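Local coordinates for protein titin (PDB 2A38) that forms part of the giant elastic filament of the muscle sarcomere, contributing a pair of immunoglobulin domains that probably serve as a binding scaffold at the Z-disc, at residues F8-Q13 with E26-G31; P35-F40 with Y78-T83; G172-N177 with A189-Q194; L148-S153 with L161-A166; V70-S75 with V97-A102. One frame throughout, in Å; residues are numbered along the deposited sequence.

Contact 1 of 5, residues F8-Q13 with E26-G31; sequences FTQPLQ and EAHISG. With CD (cadmium ion), chain D.
Opposite H28 the 8-13 chain carries one residue too many, T9 and Q10, a classic beta bulge in its short antiparallel pairing with strand 26-31. The backbone bonds gather round H28. T9 N meets H28 O at 2.8 Å, bent to 131° and from above the carbonyl plane; Q10 N adds a weak bond to the same oxygen, and H28 N returns a 3.0 Å bond to a lone pair of Q10 O. The extra residue lets the chain turn its corner at T9 without losing the pairing.

Apolar contacts fill the inner face. F8 lies alongside I29, its CE2 3.5 Å from I29 CG1, while A27 CB comes to the edge of the ring at CD2. The small alanine leaves room for both the ring and L12, whose CD2 stops 3.6 Å from A27 CB.

On the outer face Q10 CB approaches the edge of the H28 imidazole, 3.5 Å from CD2. E26 and H28, two residues apart, share a cadmium ion: E26 OE2 binds it at 2.2 Å and H28 NE2 at 2.4 Å, with a water as well. CG of E26 anti to the backbone N (chi1 -179°) and a bend at chi2 bring the carboxylate to the ion; OE2 also accepts a hydrogen bond from R62 NE.

F8, A27 and I29 pack on L80 of strand 76-84, and L12 on W39 of strand 36-41. This is the crossing typical of I-set domains: the chain leaves the sheet of strands 4-8 and 23-32 to join, as strand 15-18, the one facing it.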
# COMPACT_ATOMS: atom_id res chain seq x y z
N PHE A 8 17.22 29.33 8.13
CA PHE A 8 16.49 28.16 8.60
C PHE A 8 16.86 27.92 10.05
O PHE A 8 17.99 27.57 10.35
CB PHE A 8 16.84 26.93 7.77
CG PHE A 8 16.19 26.91 6.44
CD1 PHE A 8 16.75 27.61 5.38
CD2 PHE A 8 14.99 26.25 6.25
CE1 PHE A 8 16.11 27.65 4.14
CE2 PHE A 8 14.35 26.29 5.02
CZ PHE A 8 14.91 26.99 3.96
N THR A 9 15.92 28.14 10.95
CA THR A 9 16.22 27.90 12.34
C THR A 9 16.13 26.40 12.61
O THR A 9 16.64 25.90 13.61
CB THR A 9 15.27 28.69 13.26
OG1 THR A 9 13.91 28.34 12.97
CG2 THR A 9 15.46 30.19 13.03
N GLN A 10 15.49 25.69 11.68
CA GLN A 10 15.34 24.23 11.73
C GLN A 10 15.39 23.78 10.27
O GLN A 10 14.48 24.09 9.50
CB GLN A 10 14.02 23.80 12.34
CG GLN A 10 13.97 23.82 13.85
CD GLN A 10 15.09 23.02 14.49
OE1 GLN A 10 15.39 21.88 14.08
NE2 GLN A 10 15.72 23.59 15.52
N PRO A 11 16.45 23.06 9.88
CA PRO A 11 16.55 22.62 8.49
C PRO A 11 15.73 21.38 8.19
O PRO A 11 15.17 20.75 9.09
CB PRO A 11 18.05 22.36 8.32
CG PRO A 11 18.41 21.80 9.68
CD PRO A 11 17.65 22.70 10.65
N LEU A 12 15.65 21.04 6.91
CA LEU A 12 14.93 19.86 6.48
C LEU A 12 15.76 18.66 6.90
O LEU A 12 16.99 18.70 6.81
CB LEU A 12 14.77 19.82 4.97
CG LEU A 12 13.89 20.88 4.32
CD1 LEU A 12 13.81 20.60 2.83
CD2 LEU A 12 12.52 20.85 4.95
N GLN A 13 15.10 17.60 7.36
CA GLN A 13 15.80 16.38 7.76
C GLN A 13 15.46 15.27 6.77
O GLN A 13 14.29 15.03 6.47
CB GLN A 13 15.40 15.97 9.19
CG GLN A 13 15.99 16.85 10.30
CD GLN A 13 17.53 16.83 10.36
OE1 GLN A 13 18.16 15.78 10.53
NE2 GLN A 13 18.13 18.01 10.22
N GLU A 26 9.54 19.15 7.15
CA GLU A 26 9.17 20.35 7.89
C GLU A 26 10.42 21.18 8.14
O GLU A 26 11.52 20.64 8.29
CB GLU A 26 8.51 19.98 9.21
CG GLU A 26 8.07 21.17 10.05
CD GLU A 26 8.80 21.26 11.39
OE1 GLU A 26 10.06 21.21 11.39
OE2 GLU A 26 8.13 21.39 12.43
N ALA A 27 10.26 22.49 8.19
CA ALA A 27 11.38 23.38 8.42
C ALA A 27 10.88 24.64 9.08
O ALA A 27 9.71 24.97 8.98
CB ALA A 27 12.05 23.71 7.11
N HIS A 28 11.77 25.33 9.78
CA HIS A 28 11.41 26.58 10.41
C HIS A 28 12.24 27.62 9.73
O HIS A 28 13.47 27.51 9.65
CB HIS A 28 11.72 26.55 11.90
CG HIS A 28 10.72 25.77 12.69
ND1 HIS A 28 9.66 26.37 13.32
CD2 HIS A 28 10.59 24.45 12.89
CE1 HIS A 28 8.91 25.44 13.88
NE2 HIS A 28 9.45 24.27 13.63
N ILE A 29 11.57 28.64 9.23
CA ILE A 29 12.25 29.70 8.52
C ILE A 29 12.04 31.02 9.21
O ILE A 29 10.92 31.35 9.63
CB ILE A 29 11.72 29.79 7.08
CG1 ILE A 29 11.95 28.45 6.38
CG2 ILE A 29 12.39 30.95 6.35
CD1 ILE A 29 11.32 28.36 5.02
N SER A 30 13.12 31.77 9.33
CA SER A 30 13.07 33.08 9.95
C SER A 30 13.40 34.11 8.86
O SER A 30 13.87 33.75 7.79
CB SER A 30 14.10 33.14 11.09
OG SER A 30 13.89 34.27 11.92
N GLY A 31 13.13 35.38 9.12
CA GLY A 31 13.41 36.41 8.13
C GLY A 31 12.46 37.58 8.25
O GLY A 31 11.33 37.43 8.73
CD CD D . 8.76 22.08 14.39
O HOH W 1 12.40 17.73 7.56
O HOH W 2 10.71 21.06 13.68

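Contact 2 of 5, residues P35-F40 with Y78-T83; sequences PEVSWF and YSLKAT
W39 and L80 form a non-hydrogen-bonded pair of the antiparallel strands 36-40 and 78-83, and their side chains meet on the inner face. L80 CD1 stands over the indole in a CH-pi contact, 3.6 Å from the centroid of the five-membered ring and 15° off its normal. L80 reaches there because its CG is opposite the backbone N (chi1 177°). Farther along this face P35 CB touches A82 CB at 4.1 Å.

Three hydrogen-bonded pairs carry the ladder: E36 with T83, S38 with K81 and F40 with S79. Its straightest bond runs from K81 N to S38 O (2.9 Å, 174°). Y78, buried at the end of the strand, hydrogen-bonds through OH to N74 O, a tyrosine corner.

The outer face mixes polar and aromatic groups. K81, extended beyond CG, crosses F40 at about a right angle, CD 3.8 Å from F40 CE1 and CE over the ring face, and places NZ 4.9 Å from the ring centroid in an off-centre cation-pi contact.

Tryptophan and leucine thus suit the side turned to the other sheet, whereas F40 keeps a solvent-facing lysine as company, its charge probably eased by the ring's pi electrons.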
# COMPACT_ATOMS: atom_id res chain seq x y z
N PRO A 35 9.73 35.80 4.51
CA PRO A 35 10.05 35.36 3.16
C PRO A 35 8.98 34.59 2.40
O PRO A 35 8.06 34.04 3.00
CB PRO A 35 11.31 34.52 3.37
CG PRO A 35 11.06 33.90 4.72
CD PRO A 35 10.52 35.07 5.52
N GLU A 36 9.10 34.60 1.08
CA GLU A 36 8.21 33.86 0.21
C GLU A 36 8.85 32.48 0.15
O GLU A 36 10.06 32.36 -0.07
CB GLU A 36 8.17 34.45 -1.19
CG GLU A 36 7.50 35.79 -1.30
CD GLU A 36 7.21 36.16 -2.74
OE1 GLU A 36 6.35 35.50 -3.36
OE2 GLU A 36 7.85 37.11 -3.25
N VAL A 37 8.04 31.44 0.33
CA VAL A 37 8.53 30.07 0.34
C VAL A 37 8.07 29.24 -0.86
O VAL A 37 6.95 29.37 -1.34
CB VAL A 37 8.11 29.38 1.65
CG1 VAL A 37 8.34 27.90 1.57
CG2 VAL A 37 8.92 29.96 2.80
N SER A 38 8.95 28.36 -1.32
CA SER A 38 8.66 27.53 -2.47
C SER A 38 9.39 26.19 -2.37
O SER A 38 10.55 26.14 -1.99
CB SER A 38 9.07 28.28 -3.73
OG SER A 38 9.19 27.41 -4.83
N TRP A 39 8.70 25.10 -2.72
CA TRP A 39 9.31 23.77 -2.68
C TRP A 39 9.72 23.29 -4.06
O TRP A 39 9.14 23.71 -5.06
CB TRP A 39 8.32 22.77 -2.09
CG TRP A 39 7.99 22.99 -0.64
CD1 TRP A 39 7.06 23.86 -0.12
CD2 TRP A 39 8.59 22.33 0.48
NE1 TRP A 39 7.04 23.76 1.26
CE2 TRP A 39 7.97 22.83 1.65
CE3 TRP A 39 9.59 21.35 0.61
CZ2 TRP A 39 8.31 22.39 2.94
CZ3 TRP A 39 9.93 20.91 1.89
CH2 TRP A 39 9.29 21.43 3.03
N PHE A 40 10.73 22.44 -4.13
CA PHE A 40 11.20 21.91 -5.42
C PHE A 40 11.59 20.45 -5.30
O PHE A 40 11.87 19.95 -4.21
CB PHE A 40 12.44 22.65 -5.93
CG PHE A 40 12.22 24.11 -6.20
CD1 PHE A 40 12.00 25.00 -5.16
CD2 PHE A 40 12.26 24.59 -7.50
CE1 PHE A 40 11.81 26.35 -5.41
CE2 PHE A 40 12.07 25.94 -7.77
CZ PHE A 40 11.84 26.83 -6.72
N TYR A 78 14.40 16.80 -2.18
CA TYR A 78 13.38 17.83 -2.02
C TYR A 78 14.08 19.01 -1.38
O TYR A 78 14.88 18.84 -0.45
CB TYR A 78 12.27 17.35 -1.09
CG TYR A 78 11.34 16.35 -1.72
CD1 TYR A 78 11.77 15.05 -2.02
CD2 TYR A 78 10.03 16.71 -2.03
CE1 TYR A 78 10.91 14.13 -2.62
CE2 TYR A 78 9.17 15.80 -2.62
CZ TYR A 78 9.61 14.53 -2.91
OH TYR A 78 8.74 13.66 -3.51
N SER A 79 13.80 20.21 -1.88
CA SER A 79 14.42 21.39 -1.32
C SER A 79 13.40 22.48 -1.10
O SER A 79 12.36 22.52 -1.75
CB SER A 79 15.54 21.89 -2.22
OG SER A 79 15.04 22.28 -3.47
N LEU A 80 13.71 23.37 -0.18
CA LEU A 80 12.85 24.48 0.18
C LEU A 80 13.63 25.78 -0.00
O LEU A 80 14.72 25.93 0.54
CB LEU A 80 12.44 24.31 1.64
CG LEU A 80 11.58 25.36 2.34
CD1 LEU A 80 10.26 25.48 1.63
CD2 LEU A 80 11.37 24.93 3.79
N LYS A 81 13.10 26.70 -0.80
CA LYS A 81 13.74 28.01 -1.02
C LYS A 81 12.94 29.09 -0.31
O LYS A 81 11.72 29.12 -0.40
CB LYS A 81 13.78 28.39 -2.50
CG LYS A 81 14.81 27.67 -3.33
CD LYS A 81 14.94 28.34 -4.71
CE LYS A 81 15.85 27.52 -5.64
NZ LYS A 81 16.07 28.19 -6.96
N ALA A 82 13.64 29.99 0.38
CA ALA A 82 13.01 31.10 1.10
C ALA A 82 13.61 32.40 0.55
O ALA A 82 14.83 32.51 0.42
CB ALA A 82 13.28 30.98 2.60
N THR A 83 12.76 33.38 0.26
CA THR A 83 13.27 34.63 -0.30
C THR A 83 12.60 35.91 0.18
O THR A 83 11.39 35.95 0.38
CB THR A 83 13.13 34.63 -1.83
OG1 THR A 83 13.69 33.42 -2.36
CG2 THR A 83 13.86 35.81 -2.44
O HOH W 3 11.04 31.34 -2.53

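Contact 3 of 5, residues G172-N177 with A189-Q194; sequences GTYSVN and AELLVQ
E190 reaches T173 by a bend: CG points away from the backbone N, and chi2 of 62° then folds the carboxylate back across to the neighbouring strand. T173 holds OG1 beside its own N, opposite the carbonyl carbon (chi1 -66°), which aims the hydroxyl at that carboxylate. T173 OG1 donates to E190 OE1 at 3.0 Å, meeting it on the syn side, 15° out of the carboxylate plane. A threonine and a glutamate suit this solvent-side, non-hydrogen-bonded pair. The second oxygen, E190 OE2, comes 3.2 Å from G172 O; both are acceptors, so the approach is probably somewhat repulsive.

On the opposite face L191 slants across Y174. Its CD2 comes 3.6 Å from Y174 CE1, and CB lies 3.7 Å from the same atom, so two carbons of the leucine line the tyrosine. A189, on this side too, packs on L110.

The backbone ladder has four bonds. Two are G172 N to L191 O and L191 N to G172 O, both 2.9 Å; Y174 and A189 exchange two more, with A189 N to Y174 O at 2.7 Å. G172 sits at backbone angles where a beta carbon would run into the preceding carbonyl oxygen, a place for glycine.

Y174 OH hydrogen-bonds to D170 O, four residues earlier, as in the tyrosine corner of Greek-key folds. The two strands form the hairpin 172-180/183-193, corresponding to F and G of an immunoglobulin domain; 134-139 adjoins one side and 113-115 the other, while Y174 and L191 press on I163 of the facing sheet.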
# COMPACT_ATOMS: atom_id res chain seq x y z
N GLY A 172 -14.37 -34.43 0.91
CA GLY A 172 -12.95 -34.45 1.17
C GLY A 172 -12.45 -33.19 1.83
O GLY A 172 -13.23 -32.32 2.22
N THR A 173 -11.13 -33.11 1.97
CA THR A 173 -10.50 -31.96 2.59
C THR A 173 -10.10 -30.96 1.52
O THR A 173 -9.31 -31.27 0.64
CB THR A 173 -9.25 -32.37 3.38
OG1 THR A 173 -9.64 -33.20 4.48
CG2 THR A 173 -8.53 -31.15 3.90
N TYR A 174 -10.68 -29.76 1.60
CA TYR A 174 -10.37 -28.72 0.64
C TYR A 174 -9.50 -27.69 1.29
O TYR A 174 -9.73 -27.29 2.42
CB TYR A 174 -11.65 -28.07 0.11
CG TYR A 174 -12.39 -28.95 -0.87
CD1 TYR A 174 -13.12 -30.06 -0.43
CD2 TYR A 174 -12.30 -28.73 -2.24
CE1 TYR A 174 -13.75 -30.91 -1.33
CE2 TYR A 174 -12.92 -29.57 -3.15
CZ TYR A 174 -13.64 -30.66 -2.68
OH TYR A 174 -14.24 -31.51 -3.58
N SER A 175 -8.47 -27.25 0.57
CA SER A 175 -7.56 -26.25 1.10
C SER A 175 -7.10 -25.26 0.03
O SER A 175 -7.19 -25.51 -1.17
CB SER A 175 -6.34 -26.92 1.70
OG SER A 175 -5.73 -27.76 0.74
N VAL A 176 -6.62 -24.12 0.49
CA VAL A 176 -6.11 -23.12 -0.41
C VAL A 176 -4.78 -22.69 0.17
O VAL A 176 -4.65 -22.50 1.38
CB VAL A 176 -7.05 -21.91 -0.54
CG1 VAL A 176 -7.50 -21.46 0.82
CG2 VAL A 176 -6.34 -20.77 -1.26
N ASN A 177 -3.80 -22.58 -0.71
CA ASN A 177 -2.46 -22.18 -0.33
C ASN A 177 -2.14 -20.85 -1.00
O ASN A 177 -2.32 -20.70 -2.21
CB ASN A 177 -1.49 -23.24 -0.82
CG ASN A 177 -0.38 -23.46 0.14
OD1 ASN A 177 0.59 -22.72 0.17
ND2 ASN A 177 -0.52 -24.49 0.96
N ALA A 189 -10.66 -26.70 4.93
CA ALA A 189 -12.05 -26.93 5.29
C ALA A 189 -12.47 -28.33 4.84
O ALA A 189 -11.88 -28.91 3.93
CB ALA A 189 -12.95 -25.89 4.63
N GLU A 190 -13.50 -28.84 5.49
CA GLU A 190 -14.02 -30.16 5.20
C GLU A 190 -15.34 -30.08 4.46
O GLU A 190 -16.28 -29.43 4.93
CB GLU A 190 -14.22 -30.92 6.51
CG GLU A 190 -14.19 -32.42 6.36
CD GLU A 190 -12.86 -32.91 5.85
OE1 GLU A 190 -11.81 -32.39 6.32
OE2 GLU A 190 -12.85 -33.83 4.99
N LEU A 191 -15.43 -30.73 3.31
CA LEU A 191 -16.68 -30.73 2.56
C LEU A 191 -17.27 -32.13 2.62
O LEU A 191 -16.63 -33.09 2.21
CB LEU A 191 -16.43 -30.36 1.11
CG LEU A 191 -17.66 -30.58 0.24
CD1 LEU A 191 -18.81 -29.65 0.70
CD2 LEU A 191 -17.29 -30.32 -1.21
N LEU A 192 -18.50 -32.24 3.12
CA LEU A 192 -19.18 -33.53 3.21
C LEU A 192 -20.47 -33.53 2.40
O LEU A 192 -21.32 -32.68 2.60
CB LEU A 192 -19.51 -33.88 4.66
CG LEU A 192 -18.43 -34.45 5.58
CD1 LEU A 192 -17.13 -33.67 5.44
CD2 LEU A 192 -18.93 -34.41 7.01
N VAL A 193 -20.60 -34.49 1.50
CA VAL A 193 -21.80 -34.61 0.68
C VAL A 193 -22.48 -35.95 0.98
O VAL A 193 -21.86 -37.00 0.86
CB VAL A 193 -21.46 -34.56 -0.83
CG1 VAL A 193 -22.74 -34.54 -1.64
CG2 VAL A 193 -20.64 -33.33 -1.13
N GLN A 194 -23.75 -35.89 1.38
CA GLN A 194 -24.51 -37.10 1.70
C GLN A 194 -25.15 -37.74 0.46
O GLN A 194 -25.73 -36.97 -0.35
CB GLN A 194 -25.61 -36.78 2.70
CG GLN A 194 -25.11 -36.31 4.05
CD GLN A 194 -26.22 -36.24 5.08
OE1 GLN A 194 -25.98 -35.90 6.24
NE2 GLN A 194 -27.44 -36.58 4.67
OXT GLN A 194 -25.09 -38.98 0.31

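Contact 4 of 5, residues L148-S153 with L161-A166; sequences LDFQIS and LLIAEA
Q151 and L162 form the hydrogen-bonded pair of an antiparallel ladder, each backbone N giving a 2.9 Å bond to the other's O, and I163 CA adds a CA-H...O contact of 3.2 Å to D149 O, with an angle of 162° at the hydrogen. On the inner face F150 and I163 run side by side. I163 CG1 lies over a face of the F150 ring, and its CD1 is 3.8 Å from F150 CE2. I152 and L161 make the non-hydrogen-bonded pair beyond: their CD1 atoms touch at 3.6 Å. With CG opposite its backbone N (chi1 168°), L161 also brings CD1 to 4.2 Å from F150 CD2, so it touches both.

Q151 and L162 point to the other face, and the extended glutamine, at the surface, suits water. At the corner a water accepts a hydrogen bond from E165 N at 2.6 Å, with D149 OD1 also close to it.

This D-E hairpin of the second immunoglobulin domain is two-sided in its chemistry. Burying the aliphatic groups and phenyl ring together favours the fold, backbone bonds satisfy polar atoms in the middle, and a water bridges the corner, where E165 OE1 is hydrogen-bonded to Y167 OH.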
# COMPACT_ATOMS: atom_id res chain seq x y z
N LEU A 148 -16.46 -28.27 -15.74
CA LEU A 148 -17.81 -27.78 -15.53
C LEU A 148 -18.22 -28.10 -14.09
O LEU A 148 -19.03 -27.39 -13.49
CB LEU A 148 -18.78 -28.46 -16.50
CG LEU A 148 -18.60 -28.12 -17.98
CD1 LEU A 148 -19.64 -28.89 -18.78
CD2 LEU A 148 -18.76 -26.63 -18.19
N ASP A 149 -17.64 -29.16 -13.52
CA ASP A 149 -17.94 -29.58 -12.16
C ASP A 149 -17.26 -28.75 -11.08
O ASP A 149 -17.87 -28.43 -10.07
CB ASP A 149 -17.58 -31.05 -11.98
CG ASP A 149 -18.42 -31.96 -12.85
OD1 ASP A 149 -19.67 -31.90 -12.75
OD2 ASP A 149 -17.83 -32.74 -13.64
N PHE A 150 -15.98 -28.43 -11.29
CA PHE A 150 -15.21 -27.62 -10.35
C PHE A 150 -14.75 -26.36 -11.06
O PHE A 150 -14.05 -26.42 -12.06
CB PHE A 150 -14.00 -28.40 -9.83
CG PHE A 150 -14.36 -29.50 -8.90
CD1 PHE A 150 -15.07 -30.61 -9.35
CD2 PHE A 150 -14.05 -29.40 -7.55
CE1 PHE A 150 -15.46 -31.62 -8.47
CE2 PHE A 150 -14.43 -30.40 -6.65
CZ PHE A 150 -15.14 -31.51 -7.12
N GLN A 151 -15.13 -25.21 -10.52
CA GLN A 151 -14.76 -23.96 -11.15
C GLN A 151 -14.06 -22.94 -10.26
O GLN A 151 -14.64 -22.44 -9.31
CB GLN A 151 -16.01 -23.33 -11.75
CG GLN A 151 -15.79 -21.95 -12.30
CD GLN A 151 -17.08 -21.36 -12.80
OE1 GLN A 151 -17.78 -21.98 -13.59
NE2 GLN A 151 -17.39 -20.16 -12.35
N ILE A 152 -12.82 -22.63 -10.60
CA ILE A 152 -12.03 -21.65 -9.87
C ILE A 152 -12.25 -20.30 -10.55
O ILE A 152 -12.17 -20.20 -11.78
CB ILE A 152 -10.51 -21.95 -9.94
CG1 ILE A 152 -10.21 -23.38 -9.47
CG2 ILE A 152 -9.74 -20.93 -9.12
CD1 ILE A 152 -10.53 -23.61 -8.03
N SER A 153 -12.54 -19.26 -9.78
CA SER A 153 -12.74 -17.95 -10.38
C SER A 153 -12.13 -16.91 -9.46
O SER A 153 -12.05 -17.13 -8.25
CB SER A 153 -14.23 -17.65 -10.57
OG SER A 153 -14.90 -17.64 -9.32
N LEU A 161 -14.35 -21.37 -5.43
CA LEU A 161 -14.37 -22.70 -6.01
C LEU A 161 -15.84 -23.06 -6.00
O LEU A 161 -16.45 -23.23 -4.95
CB LEU A 161 -13.59 -23.71 -5.16
CG LEU A 161 -13.85 -25.15 -5.61
CD1 LEU A 161 -13.51 -25.29 -7.08
CD2 LEU A 161 -13.04 -26.12 -4.78
N LEU A 162 -16.42 -23.14 -7.19
CA LEU A 162 -17.82 -23.47 -7.32
C LEU A 162 -17.99 -24.90 -7.79
O LEU A 162 -17.40 -25.31 -8.79
CB LEU A 162 -18.50 -22.53 -8.31
CG LEU A 162 -19.93 -22.93 -8.71
CD1 LEU A 162 -20.86 -22.76 -7.51
CD2 LEU A 162 -20.39 -22.09 -9.87
N ILE A 163 -18.78 -25.67 -7.05
CA ILE A 163 -19.09 -27.05 -7.40
C ILE A 163 -20.57 -26.94 -7.73
O ILE A 163 -21.41 -26.79 -6.84
CB ILE A 163 -18.84 -28.00 -6.22
CG1 ILE A 163 -17.40 -27.82 -5.72
CG2 ILE A 163 -19.04 -29.44 -6.64
CD1 ILE A 163 -17.08 -28.64 -4.50
N ALA A 164 -20.87 -26.96 -9.02
CA ALA A 164 -22.23 -26.81 -9.52
C ALA A 164 -23.21 -27.87 -9.03
O ALA A 164 -24.37 -27.57 -8.70
CB ALA A 164 -22.22 -26.77 -11.04
N GLU A 165 -22.75 -29.12 -8.99
CA GLU A 165 -23.55 -30.24 -8.54
C GLU A 165 -22.65 -31.13 -7.70
O GLU A 165 -21.84 -31.88 -8.25
CB GLU A 165 -24.06 -31.06 -9.72
CG GLU A 165 -25.25 -30.49 -10.42
CD GLU A 165 -25.66 -31.36 -11.58
OE1 GLU A 165 -26.06 -32.53 -11.36
OE2 GLU A 165 -25.58 -30.87 -12.73
N ALA A 166 -22.78 -31.03 -6.39
CA ALA A 166 -21.95 -31.81 -5.49
C ALA A 166 -22.49 -33.21 -5.27
O ALA A 166 -23.66 -33.38 -4.93
CB ALA A 166 -21.84 -31.09 -4.17
O HOH W 4 -20.73 -30.35 -10.07

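Contact 5 of 5, residues V70-S75 with V97-A102; sequences VTKANS and VKAETA
V97 pushes its two methyls into the turn formed by 70-75. CG2 is the busier branch: it lies 3.6 Å from V70 CG1, the two valines sliding past each other in opposite directions, 3.6 Å from T71 O, and 3.7 Å from S75 CB. CG1, placed opposite the backbone N (chi1 -177°), instead faces K72, 4.0 Å from its CA. A compact branched residue suits this notch, where one side chain must touch four neighbours. K72 runs out straight along the edge, and its CE and NZ end against A99, with NZ 3.3 Å from A99 CB.

No hydrogen bond joins the two segments, and V97 N is buried without a partner. The contact lies at the end of the first immunoglobulin domain, where the turn between strands 62-67 and 76-84 meets the last strand, 87-98, just before the chain passes on to the second domain.

The turn keeps its shape by its own bonds. N74 N donates to T71 O at 2.9 Å, and S75 OG, lying between its backbone N and carbonyl carbon, donates to K72 O at 3.2 Å. Farther out, A73 O is bonded by R41, and K72 NZ keeps a long, weak ion pair with E19.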
# COMPACT_ATOMS: atom_id res chain seq x y z
N VAL A 70 2.74 7.82 0.35
CA VAL A 70 4.00 7.89 -0.37
C VAL A 70 4.23 6.73 -1.32
O VAL A 70 3.96 5.58 -0.99
CB VAL A 70 5.19 7.96 0.59
CG1 VAL A 70 6.49 8.10 -0.18
CG2 VAL A 70 5.01 9.13 1.53
N THR A 71 4.74 7.04 -2.51
CA THR A 71 5.02 6.01 -3.50
C THR A 71 6.52 6.01 -3.77
O THR A 71 7.21 6.99 -3.48
CB THR A 71 4.26 6.29 -4.81
OG1 THR A 71 4.73 7.52 -5.38
CG2 THR A 71 2.77 6.41 -4.54
N LYS A 72 7.04 4.91 -4.32
CA LYS A 72 8.46 4.81 -4.61
C LYS A 72 8.90 5.86 -5.63
O LYS A 72 10.08 6.20 -5.72
CB LYS A 72 8.80 3.42 -5.15
CG LYS A 72 8.91 2.35 -4.09
CD LYS A 72 9.17 0.99 -4.72
CE LYS A 72 9.41 -0.07 -3.66
NZ LYS A 72 9.55 -1.43 -4.25
N ALA A 73 7.94 6.37 -6.39
CA ALA A 73 8.22 7.37 -7.41
C ALA A 73 8.39 8.77 -6.81
O ALA A 73 8.64 9.73 -7.54
CB ALA A 73 7.09 7.37 -8.44
N ASN A 74 8.25 8.88 -5.49
CA ASN A 74 8.37 10.17 -4.81
C ASN A 74 9.73 10.41 -4.15
O ASN A 74 10.06 11.55 -3.82
CB ASN A 74 7.27 10.31 -3.75
CG ASN A 74 5.90 10.50 -4.35
OD1 ASN A 74 4.89 10.29 -3.69
ND2 ASN A 74 5.86 10.90 -5.62
N SER A 75 10.51 9.36 -3.95
CA SER A 75 11.81 9.54 -3.33
C SER A 75 12.66 10.50 -4.16
O SER A 75 12.29 10.87 -5.28
CB SER A 75 12.51 8.19 -3.15
OG SER A 75 12.68 7.54 -4.39
N VAL A 97 12.29 6.01 0.02
CA VAL A 97 11.10 5.19 0.23
C VAL A 97 11.42 3.70 0.33
O VAL A 97 12.01 3.12 -0.59
CB VAL A 97 10.08 5.42 -0.90
CG1 VAL A 97 8.82 4.61 -0.64
CG2 VAL A 97 9.76 6.90 -1.01
N LYS A 98 11.04 3.10 1.45
CA LYS A 98 11.28 1.67 1.69
C LYS A 98 10.11 0.83 1.19
O LYS A 98 8.96 1.08 1.53
CB LYS A 98 11.50 1.43 3.20
CG LYS A 98 11.64 -0.04 3.59
CD LYS A 98 12.76 -0.71 2.79
CE LYS A 98 12.69 -2.23 2.91
NZ LYS A 98 13.62 -2.91 1.96
N ALA A 99 10.42 -0.18 0.38
CA ALA A 99 9.41 -1.07 -0.18
C ALA A 99 8.60 -1.75 0.93
O ALA A 99 9.15 -2.22 1.92
CB ALA A 99 10.07 -2.13 -1.05
N GLU A 100 7.29 -1.78 0.74
CA GLU A 100 6.38 -2.37 1.71
C GLU A 100 6.06 -3.82 1.35
O GLU A 100 5.93 -4.17 0.18
CB GLU A 100 5.09 -1.55 1.75
CG GLU A 100 3.96 -2.17 2.57
CD GLU A 100 2.64 -1.44 2.38
OE1 GLU A 100 2.28 -1.16 1.21
OE2 GLU A 100 1.95 -1.17 3.39
N THR A 101 5.95 -4.66 2.38
CA THR A 101 5.61 -6.06 2.18
C THR A 101 4.71 -6.56 3.31
O THR A 101 4.71 -6.01 4.41
CB THR A 101 6.87 -6.96 2.13
OG1 THR A 101 7.68 -6.74 3.29
CG2 THR A 101 7.68 -6.67 0.87
N ALA A 102 3.94 -7.60 3.01
CA ALA A 102 3.02 -8.20 3.96
C ALA A 102 2.82 -9.64 3.54
O ALA A 102 2.61 -9.92 2.36
CB ALA A 102 1.69 -7.46 3.93

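Overall arrangement
Contacts 1 and 2 belong to the first immunoglobulin domain and contacts 3 and 4 to the second, with centres more than 60 Å apart from one pair to the other. Each pair meets in its own core: L80 of contact 2 packs on F8, A27 and I29 of contact 1, while in the second domain Y174 meets F150 and L161, and L191 meets I163. All four have an apolar inner side and a more mixed outer one, but the outer chemistry differs: metal ligands, cation-pi, a threonine-glutamate bond, a hydrated corner. Contact 5 lies between, at the surface, without a cross-bond; 70-75 leads into strand 76-84, and 97-98 ends the neighbouring strand 87-98.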